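Local coordinates for protein D-alanyl-D-alanine carboxypeptidase (Enterococcus faecalis V583, PDB 5ZHF) that cleaves the C-terminal D-alanine from peptidoglycan pentapeptide precursors as a zinc-dependent D,D-carboxypeptidase associated with vancomycin resistance, at residues Thr137-His140 and Leu144-Asp147; Arg162-Asn167 and Trp192-Val197; Arg175-Asp180 and Thr185-Glu190. One frame throughout, in Å; residues are numbered along the deposited sequence.

How the contacts relate
The three contacts lie about 12 to 13 Å apart, centre to centre, around one four-stranded antiparallel sheet, and come from a single M15B peptidase domain. Contact 1 closes first along the chain, joining the loop 137-140 to strand 145-150. Contact 2 packs the helix 157-167, which follows that strand, on strand 193-196, which neighbours strand 145-150 in the sheet, and contact 3 is nested within the loop that contact 2 closes. Contacts 1 and 2 together supply the three protein ligands of the zinc ion, whereas contact 3 carries the probable catalytic Glu190. Salt bridges Glu139-Arg176 and Asp165-Arg175 tie contact 3 to the other two.

Contact 1: Thr137-His140 and Leu144-Asp147; sequences TSEH and LAVD. With ZN (zinc ion), chain C.
Asp147 OD1 and His140 NE2 converge on the zinc ion, at 2.0 Å from OD1 and 2.1 Å from NE2, and a water and His193 complete the site. This is the His-Asp-His zinc centre of the M15 peptidases, with its first histidine on a short 3-10 turn and its aspartate on strand 145-150. The two side chains cross at about a right angle, and the imidazole and carboxylate planes are inclined by 68°. Asp147 OD1 sits at the edge of the ring, 3.1 Å from His140 NE2, and what joins these two atoms is the shared metal. Asp147 OD2 stays 2.9 Å from the zinc ion, beyond bonding length, and forms a salt bridge with Arg98, which probably helps fix the carboxylate's rotation. On the far side of the imidazole, ND1 of His140 is hydrogen-bonded to the carbonyl oxygen of Gly96, so the ring is held at both nitrogens.

The CB of Ala145 lies over one face of the His140 ring and also meets CB of Glu139 at 3.7 Å. Glu139 places its CG beside the backbone N (chi1 -69°) and then runs extended, carrying its buried carboxylate to the second shell: OE1 is hydrogen-bonded to His193 NE2, while OE2 forms salt bridges with Arg176 and Arg195. Such a carboxylate probably makes His193 a stronger donor to the zinc through its other nitrogen. Just ahead of the 3-10 turn, substrate-binding Ser138 makes a weak hydrogen bond to Gln103 and an ST turn, in which its OG accepts from His140 N at 2.9 Å with an N-H...O angle of 147°.

Contact 2: Arg162-Asn167 and Trp192-Val197; sequences RWLDEN and WHYRYV. With ZN (zinc ion), chain C.
Tyr194 sets its CG beside the backbone N (chi1 -81°), sending the phenol from strand 193-196 to helix 157-167, where Leu164, with a similar first torsion (chi1 -72°), turns its isobutyl group to meet the ring. The result is a helix packed on one face of the antiparallel sheet of this M15 peptidase, in a contact that is small and buried. The two side chains run at a slant to each other. CB of Leu164 comes within 3.5 Å of Tyr194 CZ, approaching obliquely to the ring, and CD1 reaches the CE1 side at 3.9 Å, while CG stands over one face near the rim. The phenol oxygen ends against the helix backbone: Tyr194 OH is 3.2 Å from Asp165 N, but the angle is too poor for a hydrogen bond.

The carboxylate of Asp165 forms a salt bridge with Arg175 of the adjoining strand 173-175, adding a charged tie beside the apolar one. Leu164 also reaches Leu80 of helix 74-86 and Ile148 of strand 145-150, so it sits where two helices meet the sheet. Farther round the helix, Asn167 ND2 bonds to Trp163 O at 2.8 Å, on a lone pair in the carbonyl plane, and lies 3.3 Å above one face of the Trp163 indole, toward its rim.

The neighbouring side chain on the strand points the other way: His193 points away from the helix and binds the zinc ion through ND1 at 2.0 Å. The zinc-bound water accepts a long hydrogen bond, 3.3 Å, from Trp192 NE1, at the indole edge and in its plane.

Contact 3: Arg175-Asp180 and Thr185-Glu190; sequences RRYPPD and TGVSNE
Apolar packing centres on Tyr177, whose ring is sandwiched between Arg176 CG over the middle of one face and Val187 CG1 toward the rim of the other. The valine methyl makes a CH-pi contact, 3.7 Å from the ring centroid and 18° off its normal. With CG1 anti to the backbone N (chi1 -179°), Val187 lays both methyls on that face, CG2 reaching CE1 of Tyr177. Thr185 CB meets the ring edge, and Pro179 packs against Asn189 while its CD lies over the guanidinium of Arg175.

The direct hydrogen bond between the segments runs from Arg175 NH2 to Asn189 OD1, 3.1 Å, with the donor tilted 22° from the carbonyl plane. The arginine is extended, its NH1 taken by Asp165.

One bridging water accepts from Arg175 NE at 2.8 Å and lies close to Tyr177 O and Asn189 OD1. Another accepts from both Arg175 NH2 and Asn189 ND2. A third accepts from Thr185 OG1 at 2.6 Å and donates to Pro178 O and Val187 O, and a fourth accepts from Tyr177 N near Glu190 O. Thr185 OG1 also receives Val187 N in an ST turn.

Glu190, the probable proton donor and acceptor, runs beside Tyr177 with OE1 3.4 Å from CD2, its carboxylate steeply inclined to the ring. The tyrosine, which also meets His193, ties this packing to the active site, whereas the polar joint is largely water-mediated.

Contact 1: Thr137-His140 and Leu144-Asp147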
loop_
_atom_site.group_PDB
_atom_site.type_symbol
_atom_site.label_atom_id
_atom_site.label_comp_id
_atom_site.label_asym_id
_atom_site.label_seq_id
_atom_site.Cartn_x
_atom_site.Cartn_y
_atom_site.Cartn_z
ATOM N N THR A 137 2.078 -7.636 -9.961
ATOM C CA THR A 137 1.204 -7.999 -8.870
ATOM C C THR A 137 1.286 -7.033 -7.695
ATOM O O THR A 137 0.759 -7.347 -6.641
ATOM C CB THR A 137 1.496 -9.434 -8.365
ATOM O OG1 THR A 137 2.804 -9.510 -7.776
ATOM C CG2 THR A 137 1.420 -10.414 -9.512
ATOM N N SER A 138 1.896 -5.849 -7.890
ATOM C CA SER A 138 1.955 -4.835 -6.834
ATOM C C SER A 138 0.833 -3.836 -7.003
ATOM O O SER A 138 0.625 -3.327 -8.098
ATOM C CB SER A 138 3.253 -4.033 -6.899
ATOM O OG SER A 138 3.238 -3.051 -5.865
ATOM N N GLU A 139 0.167 -3.486 -5.906
ATOM C CA GLU A 139 -0.755 -2.385 -5.916
ATOM C C GLU A 139 -0.068 -1.079 -6.290
ATOM O O GLU A 139 -0.734 -0.152 -6.719
ATOM C CB GLU A 139 -1.414 -2.176 -4.560
ATOM C CG GLU A 139 -2.370 -3.256 -4.144
ATOM C CD GLU A 139 -3.124 -2.901 -2.890
ATOM O OE1 GLU A 139 -2.575 -2.195 -2.002
ATOM O OE2 GLU A 139 -4.292 -3.316 -2.781
ATOM N N HIS A 140 1.239 -0.969 -6.086
ATOM C CA HIS A 140 1.918 0.256 -6.476
ATOM C C HIS A 140 1.835 0.516 -7.963
ATOM O O HIS A 140 1.888 1.654 -8.389
ATOM C CB HIS A 140 3.353 0.302 -5.987
ATOM C CG HIS A 140 3.465 0.518 -4.512
ATOM N ND1 HIS A 140 3.460 1.779 -3.954
ATOM C CD2 HIS A 140 3.561 -0.357 -3.479
ATOM C CE1 HIS A 140 3.554 1.674 -2.637
ATOM N NE2 HIS A 140 3.615 0.393 -2.321
ATOM N N LEU A 144 -2.961 3.317 -6.887
ATOM C CA LEU A 144 -3.940 3.372 -5.808
ATOM C C LEU A 144 -3.331 3.133 -4.436
ATOM O O LEU A 144 -4.057 3.210 -3.447
ATOM C CB LEU A 144 -5.061 2.335 -6.044
ATOM C CG LEU A 144 -5.894 2.612 -7.302
ATOM C CD1 LEU A 144 -7.017 1.594 -7.426
ATOM C CD2 LEU A 144 -6.468 4.017 -7.279
ATOM N N ALA A 145 -2.017 2.864 -4.389
ATOM C CA ALA A 145 -1.340 2.592 -3.121
ATOM C C ALA A 145 -0.225 3.555 -2.865
ATOM O O ALA A 145 0.509 3.968 -3.786
ATOM C CB ALA A 145 -0.790 1.169 -3.079
ATOM N N VAL A 146 -0.105 3.906 -1.597
ATOM C CA VAL A 146 0.974 4.758 -1.134
ATOM C C VAL A 146 1.631 4.136 0.088
ATOM O O VAL A 146 0.957 3.643 0.980
ATOM C CB VAL A 146 0.509 6.206 -0.841
ATOM C CG1 VAL A 146 0.247 6.960 -2.135
ATOM C CG2 VAL A 146 -0.711 6.242 0.065
ATOM N N ASP A 147 2.969 4.186 0.124
ATOM C CA ASP A 147 3.683 3.908 1.364
ATOM C C ASP A 147 3.856 5.219 2.057
ATOM O O ASP A 147 4.411 6.149 1.482
ATOM C CB ASP A 147 5.033 3.255 1.111
ATOM C CG ASP A 147 4.913 1.911 0.445
ATOM O OD1 ASP A 147 3.909 1.185 0.659
ATOM O OD2 ASP A 147 5.861 1.552 -0.255
HETATM ZN ZN ZN C . 3.750 -0.481 -0.410
HETATM O O HOH W 1 5.139 -1.951 0.499
#

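Contact 2: Arg162-Asn167 and Trp192-Val197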
loop_
_atom_site.group_PDB
_atom_site.type_symbol
_atom_site.label_atom_id
_atom_site.label_comp_id
_atom_site.label_asym_id
_atom_site.label_seq_id
_atom_site.Cartn_x
_atom_site.Cartn_y
_atom_site.Cartn_z
ATOM N N ARG A 162 0.313 4.555 13.705
ATOM C CA ARG A 162 -0.821 4.507 14.614
ATOM C C ARG A 162 -1.956 5.420 14.158
ATOM O O ARG A 162 -3.114 5.000 14.146
ATOM C CB ARG A 162 -0.389 4.831 16.047
ATOM C CG ARG A 162 -1.528 4.669 17.042
ATOM C CD ARG A 162 -1.063 4.962 18.446
ATOM N NE ARG A 162 -0.590 6.331 18.585
ATOM C CZ ARG A 162 -0.150 6.859 19.723
ATOM N NH1 ARG A 162 -0.131 6.132 20.843
ATOM N NH2 ARG A 162 0.266 8.123 19.745
ATOM N N TRP A 163 -1.633 6.654 13.745
ATOM C CA TRP A 163 -2.642 7.580 13.296
ATOM C C TRP A 163 -3.340 7.028 12.053
ATOM O O TRP A 163 -4.571 7.110 11.935
ATOM C CB TRP A 163 -2.054 8.966 13.023
ATOM C CG TRP A 163 -3.103 9.991 12.704
ATOM C CD1 TRP A 163 -3.700 10.851 13.584
ATOM C CD2 TRP A 163 -3.715 10.232 11.426
ATOM N NE1 TRP A 163 -4.616 11.629 12.940
ATOM C CE2 TRP A 163 -4.671 11.255 11.619
ATOM C CE3 TRP A 163 -3.537 9.700 10.136
ATOM C CZ2 TRP A 163 -5.442 11.759 10.581
ATOM C CZ3 TRP A 163 -4.332 10.186 9.103
ATOM C CH2 TRP A 163 -5.263 11.209 9.332
ATOM N N LEU A 164 -2.553 6.486 11.123
ATOM C CA LEU A 164 -3.142 5.950 9.891
ATOM C C LEU A 164 -4.098 4.785 10.215
ATOM O O LEU A 164 -5.222 4.696 9.647
ATOM C CB LEU A 164 -2.048 5.479 8.951
ATOM C CG LEU A 164 -1.250 6.606 8.318
ATOM C CD1 LEU A 164 0.019 6.069 7.695
ATOM C CD2 LEU A 164 -2.068 7.416 7.313
ATOM N N ASP A 165 -3.648 3.890 11.085
ATOM C CA ASP A 165 -4.452 2.718 11.465
ATOM C C ASP A 165 -5.821 3.152 11.948
ATOM O O ASP A 165 -6.849 2.549 11.586
ATOM C CB ASP A 165 -3.733 1.876 12.541
ATOM C CG ASP A 165 -4.574 0.681 13.015
ATOM O OD1 ASP A 165 -4.673 -0.321 12.264
ATOM O OD2 ASP A 165 -5.149 0.764 14.122
ATOM N N GLU A 166 -5.842 4.193 12.771
ATOM C CA GLU A 166 -7.058 4.651 13.442
ATOM C C GLU A 166 -7.912 5.615 12.613
ATOM O O GLU A 166 -9.088 5.832 12.935
ATOM C CB GLU A 166 -6.659 5.278 14.795
ATOM C CG GLU A 166 -6.022 4.248 15.722
ATOM C CD GLU A 166 -5.335 4.833 16.958
ATOM O OE1 GLU A 166 -5.390 6.034 17.163
ATOM O OE2 GLU A 166 -4.708 4.055 17.710
ATOM N N ASN A 167 -7.346 6.204 11.552
ATOM C CA ASN A 167 -8.024 7.280 10.798
ATOM C C ASN A 167 -8.171 7.137 9.277
ATOM O O ASN A 167 -8.963 7.866 8.672
ATOM C CB ASN A 167 -7.320 8.609 11.052
ATOM C CG ASN A 167 -7.441 9.067 12.484
ATOM O OD1 ASN A 167 -8.450 9.670 12.857
ATOM N ND2 ASN A 167 -6.430 8.777 13.290
ATOM N N TRP A 192 3.068 0.853 6.816
ATOM C CA TRP A 192 3.183 1.985 5.888
ATOM C C TRP A 192 2.284 1.903 4.645
ATOM O O TRP A 192 2.053 2.933 4.014
ATOM C CB TRP A 192 4.638 2.120 5.403
ATOM C CG TRP A 192 5.208 0.864 4.889
ATOM C CD1 TRP A 192 5.113 0.364 3.622
ATOM C CD2 TRP A 192 5.963 -0.110 5.637
ATOM N NE1 TRP A 192 5.744 -0.835 3.541
ATOM C CE2 TRP A 192 6.274 -1.156 4.760
ATOM C CE3 TRP A 192 6.392 -0.194 6.961
ATOM C CZ2 TRP A 192 7.024 -2.273 5.158
ATOM C CZ3 TRP A 192 7.125 -1.312 7.359
ATOM C CH2 TRP A 192 7.444 -2.320 6.458
ATOM N N HIS A 193 1.824 0.708 4.269
ATOM C CA HIS A 193 1.222 0.519 2.924
ATOM C C HIS A 193 -0.313 0.680 2.989
ATOM O O HIS A 193 -1.011 -0.168 3.553
ATOM C CB HIS A 193 1.612 -0.828 2.333
ATOM C CG HIS A 193 1.069 -1.068 0.963
ATOM N ND1 HIS A 193 1.857 -1.083 -0.168
ATOM C CD2 HIS A 193 -0.198 -1.300 0.545
ATOM C CE1 HIS A 193 1.098 -1.338 -1.220
ATOM N NE2 HIS A 193 -0.150 -1.495 -0.810
ATOM N N TYR A 194 -0.800 1.784 2.418
ATOM C CA TYR A 194 -2.217 2.164 2.398
ATOM C C TYR A 194 -2.776 2.156 0.966
ATOM O O TYR A 194 -2.126 2.627 0.022
ATOM C CB TYR A 194 -2.437 3.504 3.137
ATOM C CG TYR A 194 -2.476 3.213 4.618
ATOM C CD1 TYR A 194 -1.309 2.951 5.334
ATOM C CD2 TYR A 194 -3.697 3.065 5.289
ATOM C CE1 TYR A 194 -1.359 2.608 6.693
ATOM C CE2 TYR A 194 -3.757 2.716 6.623
ATOM C CZ TYR A 194 -2.590 2.461 7.327
ATOM O OH TYR A 194 -2.714 2.089 8.646
ATOM N N ARG A 195 -3.981 1.585 0.832
ATOM C CA ARG A 195 -4.640 1.348 -0.469
ATOM C C ARG A 195 -5.943 2.109 -0.487
ATOM O O ARG A 195 -6.733 2.012 0.463
ATOM C CB ARG A 195 -4.902 -0.154 -0.643
ATOM C CG ARG A 195 -5.930 -0.564 -1.691
ATOM C CD ARG A 195 -5.573 -0.134 -3.104
ATOM N NE ARG A 195 -6.771 -0.286 -3.922
ATOM C CZ ARG A 195 -7.152 -1.372 -4.563
ATOM N NH1 ARG A 195 -6.391 -2.463 -4.608
ATOM N NH2 ARG A 195 -8.314 -1.342 -5.229
ATOM N N TYR A 196 -6.168 2.872 -1.554
ATOM C CA TYR A 196 -7.434 3.550 -1.733
ATOM C C TYR A 196 -8.481 2.569 -2.281
ATOM O O TYR A 196 -8.289 1.987 -3.356
ATOM C CB TYR A 196 -7.322 4.704 -2.708
ATOM C CG TYR A 196 -8.624 5.470 -2.818
ATOM C CD1 TYR A 196 -9.014 6.365 -1.827
ATOM C CD2 TYR A 196 -9.502 5.240 -3.891
ATOM C CE1 TYR A 196 -10.211 7.064 -1.917
ATOM C CE2 TYR A 196 -10.703 5.934 -3.989
ATOM C CZ TYR A 196 -11.059 6.830 -3.015
ATOM O OH TYR A 196 -12.239 7.540 -3.113
ATOM N N VAL A 197 -9.572 2.435 -1.533
ATOM C CA VAL A 197 -10.779 1.721 -2.005
ATOM C C VAL A 197 -12.058 2.568 -2.016
ATOM O O VAL A 197 -13.116 2.093 -2.500
ATOM C CB VAL A 197 -11.000 0.462 -1.166
ATOM C CG1 VAL A 197 -9.887 -0.528 -1.414
ATOM C CG2 VAL A 197 -11.159 0.787 0.313
HETATM ZN ZN ZN C . 3.750 -0.481 -0.410
HETATM O O HOH W 1 5.139 -1.951 0.499
#

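Contact 3: Arg175-Asp180 and Thr185-Glu190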
loop_
_atom_site.group_PDB
_atom_site.type_symbol
_atom_site.label_atom_id
_atom_site.label_comp_id
_atom_site.label_asym_id
_atom_site.label_seq_id
_atom_site.Cartn_x
_atom_site.Cartn_y
_atom_site.Cartn_z
ATOM N N ARG A 175 -5.487 0.031 5.692
ATOM C CA ARG A 175 -4.246 -0.624 6.057
ATOM C C ARG A 175 -4.290 -1.984 5.375
ATOM O O ARG A 175 -4.958 -2.918 5.841
ATOM C CB ARG A 175 -4.133 -0.749 7.581
ATOM C CG ARG A 175 -2.812 -1.314 8.047
ATOM C CD ARG A 175 -2.825 -1.509 9.542
ATOM N NE ARG A 175 -1.563 -2.066 10.030
ATOM C CZ ARG A 175 -1.208 -2.100 11.318
ATOM N NH1 ARG A 175 -1.989 -1.578 12.259
ATOM N NH2 ARG A 175 -0.044 -2.626 11.664
ATOM N N ARG A 176 -3.636 -2.056 4.227
ATOM C CA ARG A 176 -3.878 -3.138 3.279
ATOM C C ARG A 176 -3.420 -4.504 3.770
ATOM O O ARG A 176 -4.025 -5.527 3.408
ATOM C CB ARG A 176 -3.154 -2.830 1.988
ATOM C CG ARG A 176 -3.343 -3.836 0.876
ATOM C CD ARG A 176 -4.787 -3.951 0.479
ATOM N NE ARG A 176 -4.964 -4.901 -0.607
ATOM C CZ ARG A 176 -5.124 -6.219 -0.469
ATOM N NH1 ARG A 176 -5.041 -6.810 0.728
ATOM N NH2 ARG A 176 -5.336 -6.959 -1.555
ATOM N N TYR A 177 -2.327 -4.515 4.523
ATOM C CA TYR A 177 -1.657 -5.755 4.935
ATOM C C TYR A 177 -1.529 -5.804 6.459
ATOM O O TYR A 177 -0.436 -5.648 6.997
ATOM C CB TYR A 177 -0.301 -5.865 4.262
ATOM C CG TYR A 177 -0.332 -5.777 2.747
ATOM C CD1 TYR A 177 -1.115 -6.661 1.984
ATOM C CD2 TYR A 177 0.395 -4.794 2.066
ATOM C CE1 TYR A 177 -1.129 -6.592 0.602
ATOM C CE2 TYR A 177 0.379 -4.720 0.673
ATOM C CZ TYR A 177 -0.399 -5.604 -0.056
ATOM O OH TYR A 177 -0.404 -5.524 -1.446
ATOM N N PRO A 178 -2.654 -6.006 7.143
ATOM C CA PRO A 178 -2.616 -5.977 8.600
ATOM C C PRO A 178 -1.964 -7.213 9.195
ATOM O O PRO A 178 -1.888 -8.259 8.547
ATOM C CB PRO A 178 -4.089 -5.866 9.004
ATOM C CG PRO A 178 -4.861 -6.361 7.877
ATOM C CD PRO A 178 -4.022 -6.227 6.638
ATOM N N PRO A 179 -1.449 -7.081 10.422
ATOM C CA PRO A 179 -0.667 -8.177 11.000
ATOM C C PRO A 179 -1.458 -9.463 11.251
ATOM O O PRO A 179 -0.882 -10.546 11.241
ATOM C CB PRO A 179 -0.139 -7.582 12.323
ATOM C CG PRO A 179 -0.985 -6.398 12.612
ATOM C CD PRO A 179 -1.457 -5.880 11.282
ATOM N N ASP A 180 -2.758 -9.343 11.466
ATOM C CA ASP A 180 -3.600 -10.506 11.750
ATOM C C ASP A 180 -4.230 -11.156 10.512
ATOM O O ASP A 180 -5.061 -12.033 10.661
ATOM C CB ASP A 180 -4.677 -10.135 12.781
ATOM C CG ASP A 180 -5.675 -9.136 12.267
ATOM O OD1 ASP A 180 -5.350 -8.339 11.359
ATOM O OD2 ASP A 180 -6.804 -9.146 12.783
ATOM N N THR A 185 -3.738 -12.491 3.023
ATOM C CA THR A 185 -3.127 -11.558 2.049
ATOM C C THR A 185 -1.838 -12.085 1.401
ATOM O O THR A 185 -1.475 -11.662 0.297
ATOM C CB THR A 185 -2.747 -10.207 2.693
ATOM O OG1 THR A 185 -1.736 -10.421 3.686
ATOM C CG2 THR A 185 -3.938 -9.530 3.282
ATOM N N GLY A 186 -1.142 -12.975 2.102
ATOM C CA GLY A 186 0.167 -13.432 1.701
ATOM C C GLY A 186 1.294 -12.441 1.932
ATOM O O GLY A 186 2.407 -12.649 1.446
ATOM N N VAL A 187 1.030 -11.385 2.703
ATOM C CA VAL A 187 1.988 -10.300 2.868
ATOM C C VAL A 187 2.190 -10.035 4.351
ATOM O O VAL A 187 1.240 -10.048 5.136
ATOM C CB VAL A 187 1.487 -9.029 2.122
ATOM C CG1 VAL A 187 2.483 -7.881 2.268
ATOM C CG2 VAL A 187 1.244 -9.350 0.644
ATOM N N SER A 188 3.443 -9.770 4.724
ATOM C CA SER A 188 3.814 -9.451 6.094
ATOM C C SER A 188 3.240 -8.099 6.537
ATOM O O SER A 188 2.698 -7.335 5.738
ATOM C CB SER A 188 5.341 -9.420 6.230
ATOM O OG SER A 188 5.927 -10.634 5.761
ATOM N N ASN A 189 3.361 -7.821 7.828
ATOM C CA ASN A 189 2.867 -6.574 8.407
ATOM C C ASN A 189 3.630 -5.385 7.814
ATOM O O ASN A 189 4.820 -5.221 8.074
ATOM C CB ASN A 189 3.027 -6.635 9.938
ATOM C CG ASN A 189 2.646 -5.342 10.631
ATOM O OD1 ASN A 189 1.812 -4.594 10.163
ATOM N ND2 ASN A 189 3.250 -5.096 11.793
ATOM N N GLU A 190 2.948 -4.588 6.990
ATOM C CA GLU A 190 3.521 -3.408 6.356
ATOM C C GLU A 190 2.697 -2.184 6.764
ATOM O O GLU A 190 1.812 -1.737 6.037
ATOM C CB GLU A 190 3.544 -3.589 4.829
ATOM C CG GLU A 190 4.445 -4.754 4.439
ATOM C CD GLU A 190 4.672 -4.872 2.957
ATOM O OE1 GLU A 190 3.822 -4.425 2.160
ATOM O OE2 GLU A 190 5.702 -5.452 2.600
HETATM O O HOH W 2 0.182 -3.408 8.378
HETATM O O HOH W 3 1.556 -3.614 14.110
HETATM O O HOH W 4 -0.707 -2.339 5.307
HETATM O O HOH W 5 -1.248 -8.838 5.751
#